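Local atomic coordinates of alpha-galactosidase (Lactobacillus brevis, PDB entry 3MI6), a protein that probably hydrolyses terminal, non-reducing alpha-D-galactose residues from alpha-D-galactosides. Residues K662-N673 and K725-A736. Sequence-based numbering, arbitrary orientation.
Sequences KQAIAARYQLLN and KDFYTQLFVVTA
From Gln663 opposite Thr735 to Gln670 opposite Tyr728, the two strands pair antiparallel, their axes 4.6 Å apart at closest approach and 167° between their directions. Ala664 with Val734, Ala666 with Phe732, Arg668 with Gln730 and Gln670 with Tyr728 are hydrogen-bonded pairs, each joined by two backbone bonds; the non-hydrogen-bonded pairs alternate with them, and most of their CA atoms make CA-H...O contacts to carbonyls across the strands, as Ile665 CA does with Phe732 O. The regular pairing breaks at a G1 beta bulge, in which Phe727, with positive phi, and Tyr728 both face Gln670. Within the bulge Phe727 N bonds Leu671 O at 2.7 Å, approaching from above the carbonyl plane.

These two strands are neighbours in the antiparallel sheet of the C-terminal domain, where strand 651-657 flanks 663-670 and strand 692-695 flanks 728-736. On one face, Arg668 and Gln730 run side by side: with CG anti to the backbone N (chi1 -175°) the arginine stays extended as far as NE, while Gln730 bends at chi2 and brings OE1 to Arg668 NH1 at 3.0 Å. The amide oxygen is met on a lone pair and lies in the guanidinium plane, although the two planes are turned 49° apart. A leucine in place of Arg668 would probably leave Gln730 OE1 without this donor and its amide freer to turn. Nearby, Phe732 CB packs on Ala666 CB at 3.9 Å.

On the other face Thr729 lies alongside Tyr669, its CG2 3.5 Å from Tyr669 CE1; Tyr669 OH hydrogen-bonds Ala595 O, and Thr729 OG1 pairs with Thr592 OG1. Past the bulge, Asp726 OD1 receives Asn673 N at 2.9 Å in a nearly straight bond, and the same oxygen forms a salt bridge with Arg586 of the second subunit.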
loop_
_atom_site.group_PDB
_atom_site.type_symbol
_atom_site.label_atom_id
_atom_site.label_comp_id
_atom_site.label_asym_id
_atom_site.label_seq_id
_atom_site.Cartn_x
_atom_site.Cartn_y
_atom_site.Cartn_z
ATOM N N LYS D 662 -4.537 14.745 -36.886
ATOM C CA LYS D 662 -5.345 15.930 -37.174
ATOM C C LYS D 662 -6.812 15.749 -36.795
ATOM O O LYS D 662 -7.589 16.699 -36.858
ATOM C CB LYS D 662 -5.260 16.295 -38.657
ATOM C CG LYS D 662 -3.926 16.892 -39.109
ATOM C CD LYS D 662 -3.899 16.944 -40.633
ATOM C CE LYS D 662 -2.554 17.390 -41.207
ATOM N NZ LYS D 662 -2.658 17.388 -42.712
ATOM N N GLN D 663 -7.197 14.538 -36.420
ATOM C CA GLN D 663 -8.533 14.325 -35.898
ATOM C C GLN D 663 -8.467 13.442 -34.674
ATOM O O GLN D 663 -7.558 12.613 -34.554
ATOM C CB GLN D 663 -9.456 13.708 -36.955
ATOM C CG GLN D 663 -9.820 14.637 -38.120
ATOM C CD GLN D 663 -11.289 14.497 -38.540
ATOM O OE1 GLN D 663 -12.130 15.353 -38.208
ATOM N NE2 GLN D 663 -11.606 13.411 -39.263
ATOM N N ALA D 664 -9.406 13.638 -33.748
ATOM C CA ALA D 664 -9.489 12.779 -32.569
ATOM C C ALA D 664 -10.872 12.819 -31.966
ATOM O O ALA D 664 -11.557 13.827 -32.058
ATOM C CB ALA D 664 -8.451 13.160 -31.530
ATOM N N ILE D 665 -11.287 11.705 -31.369
ATOM C CA ILE D 665 -12.455 11.708 -30.511
ATOM C C ILE D 665 -12.129 11.157 -29.131
ATOM O O ILE D 665 -11.644 10.038 -28.993
ATOM C CB ILE D 665 -13.600 10.940 -31.129
ATOM C CG1 ILE D 665 -14.171 11.747 -32.300
ATOM C CG2 ILE D 665 -14.680 10.690 -30.098
ATOM C CD1 ILE D 665 -15.272 11.045 -33.074
ATOM N N ALA D 666 -12.381 11.974 -28.113
ATOM C CA ALA D 666 -12.185 11.594 -26.718
ATOM C C ALA D 666 -13.538 11.397 -26.051
ATOM O O ALA D 666 -14.556 11.910 -26.509
ATOM C CB ALA D 666 -11.388 12.663 -25.985
ATOM N N ALA D 667 -13.561 10.634 -24.973
ATOM C CA ALA D 667 -14.808 10.420 -24.272
ATOM C C ALA D 667 -14.492 10.250 -22.818
ATOM O O ALA D 667 -13.546 9.556 -22.485
ATOM C CB ALA D 667 -15.512 9.201 -24.802
ATOM N N ARG D 668 -15.269 10.917 -21.967
ATOM C CA ARG D 668 -15.192 10.760 -20.525
ATOM C C ARG D 668 -16.551 10.262 -20.033
ATOM O O ARG D 668 -17.586 10.854 -20.324
ATOM C CB ARG D 668 -14.866 12.094 -19.887
ATOM C CG ARG D 668 -14.645 12.074 -18.420
ATOM C CD ARG D 668 -14.292 13.485 -17.972
ATOM N NE ARG D 668 -13.945 13.568 -16.557
ATOM C CZ ARG D 668 -14.808 13.883 -15.592
ATOM N NH1 ARG D 668 -16.073 14.146 -15.885
ATOM N NH2 ARG D 668 -14.404 13.925 -14.331
ATOM N N TYR D 669 -16.547 9.160 -19.300
ATOM C CA TYR D 669 -17.760 8.613 -18.723
ATOM C C TYR D 669 -17.630 8.653 -17.212
ATOM O O TYR D 669 -16.637 8.203 -16.663
ATOM C CB TYR D 669 -17.962 7.157 -19.178
ATOM C CG TYR D 669 -17.725 6.926 -20.654
ATOM C CD1 TYR D 669 -18.780 6.911 -21.537
ATOM C CD2 TYR D 669 -16.441 6.750 -21.161
ATOM C CE1 TYR D 669 -18.577 6.721 -22.878
ATOM C CE2 TYR D 669 -16.226 6.557 -22.503
ATOM C CZ TYR D 669 -17.300 6.538 -23.359
ATOM O OH TYR D 669 -17.129 6.341 -24.719
ATOM N N GLN D 670 -18.627 9.199 -16.533
ATOM C CA GLN D 670 -18.632 9.140 -15.083
ATOM C C GLN D 670 -19.780 8.238 -14.686
ATOM O O GLN D 670 -20.892 8.370 -15.226
ATOM C CB GLN D 670 -18.794 10.525 -14.479
ATOM C CG GLN D 670 -18.642 10.572 -12.967
ATOM C CD GLN D 670 -18.868 11.983 -12.393
ATOM O OE1 GLN D 670 -19.943 12.576 -12.586
ATOM N NE2 GLN D 670 -17.850 12.524 -11.695
ATOM N N LEU D 671 -19.522 7.311 -13.765
ATOM C CA LEU D 671 -20.577 6.384 -13.377
ATOM C C LEU D 671 -21.598 7.018 -12.417
ATOM O O LEU D 671 -22.812 6.940 -12.639
ATOM C CB LEU D 671 -19.995 5.105 -12.793
ATOM C CG LEU D 671 -19.102 4.275 -13.718
ATOM C CD1 LEU D 671 -18.583 3.039 -12.980
ATOM C CD2 LEU D 671 -19.838 3.874 -14.982
ATOM N N LEU D 672 -21.107 7.657 -11.363
ATOM C CA LEU D 672 -21.979 8.187 -10.333
ATOM C C LEU D 672 -21.760 9.678 -10.294
ATOM O O LEU D 672 -20.620 10.135 -10.278
ATOM C CB LEU D 672 -21.603 7.572 -8.984
ATOM C CG LEU D 672 -22.497 6.450 -8.434
ATOM C CD1 LEU D 672 -23.122 5.596 -9.545
ATOM C CD2 LEU D 672 -21.749 5.596 -7.424
ATOM N N ASN D 673 -22.828 10.459 -10.302
ATOM C CA ASN D 673 -22.660 11.899 -10.222
ATOM C C ASN D 673 -22.531 12.315 -8.758
ATOM O O ASN D 673 -23.197 11.753 -7.898
ATOM C CB ASN D 673 -23.829 12.603 -10.895
ATOM C CG ASN D 673 -23.511 14.027 -11.250
ATOM O OD1 ASN D 673 -22.423 14.316 -11.741
ATOM N ND2 ASN D 673 -24.454 14.936 -11.006
ATOM N N LYS D 725 -28.398 11.766 -13.633
ATOM C CA LYS D 725 -27.117 12.222 -14.134
ATOM C C LYS D 725 -26.047 11.204 -13.771
ATOM O O LYS D 725 -24.854 11.518 -13.684
ATOM C CB LYS D 725 -26.787 13.614 -13.622
ATOM C CG LYS D 725 -27.698 14.696 -14.173
ATOM C CD LYS D 725 -28.133 14.361 -15.579
ATOM C CE LYS D 725 -28.105 15.568 -16.489
ATOM N NZ LYS D 725 -29.461 15.948 -16.927
ATOM N N ASP D 726 -26.497 9.968 -13.561
ATOM C CA ASP D 726 -25.579 8.846 -13.404
ATOM C C ASP D 726 -25.216 8.310 -14.783
ATOM O O ASP D 726 -25.926 8.579 -15.746
ATOM C CB ASP D 726 -26.184 7.773 -12.508
ATOM C CG ASP D 726 -26.153 8.165 -11.035
ATOM O OD1 ASP D 726 -25.355 9.050 -10.654
ATOM O OD2 ASP D 726 -26.926 7.587 -10.247
ATOM N N PHE D 727 -24.088 7.614 -14.890
ATOM C CA PHE D 727 -23.654 7.059 -16.168
ATOM C C PHE D 727 -23.662 8.129 -17.271
ATOM O O PHE D 727 -24.386 8.022 -18.278
ATOM C CB PHE D 727 -24.531 5.850 -16.541
ATOM C CG PHE D 727 -25.006 5.064 -15.349
ATOM C CD1 PHE D 727 -24.099 4.442 -14.505
ATOM C CD2 PHE D 727 -26.355 4.966 -15.057
ATOM C CE1 PHE D 727 -24.527 3.741 -13.396
ATOM C CE2 PHE D 727 -26.783 4.257 -13.950
ATOM C CZ PHE D 727 -25.868 3.647 -13.121
ATOM N N TYR D 728 -22.852 9.162 -17.063
ATOM C CA TYR D 728 -22.881 10.355 -17.903
ATOM C C TYR D 728 -21.708 10.327 -18.844
ATOM O O TYR D 728 -20.623 9.869 -18.478
ATOM C CB TYR D 728 -22.799 11.628 -17.057
ATOM C CG TYR D 728 -23.304 12.864 -17.764
ATOM C CD1 TYR D 728 -24.649 13.233 -17.690
ATOM C CD2 TYR D 728 -22.449 13.669 -18.500
ATOM C CE1 TYR D 728 -25.128 14.369 -18.329
ATOM C CE2 TYR D 728 -22.917 14.809 -19.148
ATOM C CZ TYR D 728 -24.259 15.154 -19.056
ATOM O OH TYR D 728 -24.735 16.282 -19.695
ATOM N N THR D 729 -21.928 10.828 -20.052
ATOM C CA THR D 729 -20.882 10.861 -21.046
ATOM C C THR D 729 -20.620 12.254 -21.579
ATOM O O THR D 729 -21.537 12.984 -21.929
ATOM C CB THR D 729 -21.240 9.997 -22.240
ATOM O OG1 THR D 729 -21.618 8.689 -21.784
ATOM C CG2 THR D 729 -20.048 9.920 -23.183
ATOM N N GLN D 730 -19.348 12.607 -21.641
ATOM C CA GLN D 730 -18.895 13.803 -22.314
ATOM C C GLN D 730 -17.990 13.398 -23.486
ATOM O O GLN D 730 -16.961 12.751 -23.302
ATOM C CB GLN D 730 -18.162 14.692 -21.319
ATOM C CG GLN D 730 -19.066 15.222 -20.226
ATOM C CD GLN D 730 -18.363 15.390 -18.887
ATOM O OE1 GLN D 730 -17.606 14.526 -18.442
ATOM N NE2 GLN D 730 -18.638 16.495 -18.225
ATOM N N LEU D 731 -18.409 13.782 -24.687
ATOM C CA LEU D 731 -17.721 13.477 -25.925
ATOM C C LEU D 731 -16.996 14.721 -26.420
ATOM O O LEU D 731 -17.488 15.835 -26.266
ATOM C CB LEU D 731 -18.747 13.070 -26.965
ATOM C CG LEU D 731 -18.570 11.815 -27.809
ATOM C CD1 LEU D 731 -18.295 10.578 -26.957
ATOM C CD2 LEU D 731 -19.835 11.649 -28.620
ATOM N N PHE D 732 -15.834 14.521 -27.030
ATOM C CA PHE D 732 -14.978 15.600 -27.478
ATOM C C PHE D 732 -14.437 15.326 -28.888
ATOM O O PHE D 732 -13.473 14.574 -29.053
ATOM C CB PHE D 732 -13.799 15.726 -26.527
ATOM C CG PHE D 732 -14.188 16.054 -25.121
ATOM C CD1 PHE D 732 -14.495 17.355 -24.755
ATOM C CD2 PHE D 732 -14.218 15.070 -24.146
ATOM C CE1 PHE D 732 -14.840 17.655 -23.451
ATOM C CE2 PHE D 732 -14.564 15.380 -22.833
ATOM C CZ PHE D 732 -14.879 16.661 -22.492
ATOM N N VAL D 733 -15.053 15.934 -29.899
ATOM C CA VAL D 733 -14.571 15.830 -31.273
ATOM C C VAL D 733 -13.493 16.879 -31.560
ATOM O O VAL D 733 -13.754 18.087 -31.521
ATOM C CB VAL D 733 -15.720 16.032 -32.262
ATOM C CG1 VAL D 733 -15.231 15.881 -33.683
ATOM C CG2 VAL D 733 -16.854 15.066 -31.961
ATOM N N VAL D 734 -12.286 16.415 -31.853
ATOM C CA VAL D 734 -11.144 17.307 -32.021
ATOM C C VAL D 734 -10.771 17.464 -33.483
ATOM O O VAL D 734 -10.421 16.498 -34.143
ATOM C CB VAL D 734 -9.918 16.789 -31.256
ATOM C CG1 VAL D 734 -8.740 17.718 -31.450
ATOM C CG2 VAL D 734 -10.241 16.641 -29.784
ATOM N N THR D 735 -10.858 18.688 -33.987
ATOM C CA THR D 735 -10.530 18.972 -35.381
ATOM C C THR D 735 -9.318 19.882 -35.471
ATOM O O THR D 735 -9.256 20.916 -34.803
ATOM C CB THR D 735 -11.683 19.705 -36.117
ATOM O OG1 THR D 735 -12.879 18.928 -36.060
ATOM C CG2 THR D 735 -11.317 19.957 -37.582
ATOM N N ALA D 736 -8.373 19.509 -36.324
ATOM C CA ALA D 736 -7.248 20.381 -36.630
ATOM C C ALA D 736 -7.665 21.600 -37.473
ATOM O O ALA D 736 -8.426 21.488 -38.450
ATOM C CB ALA D 736 -6.130 19.591 -37.324
#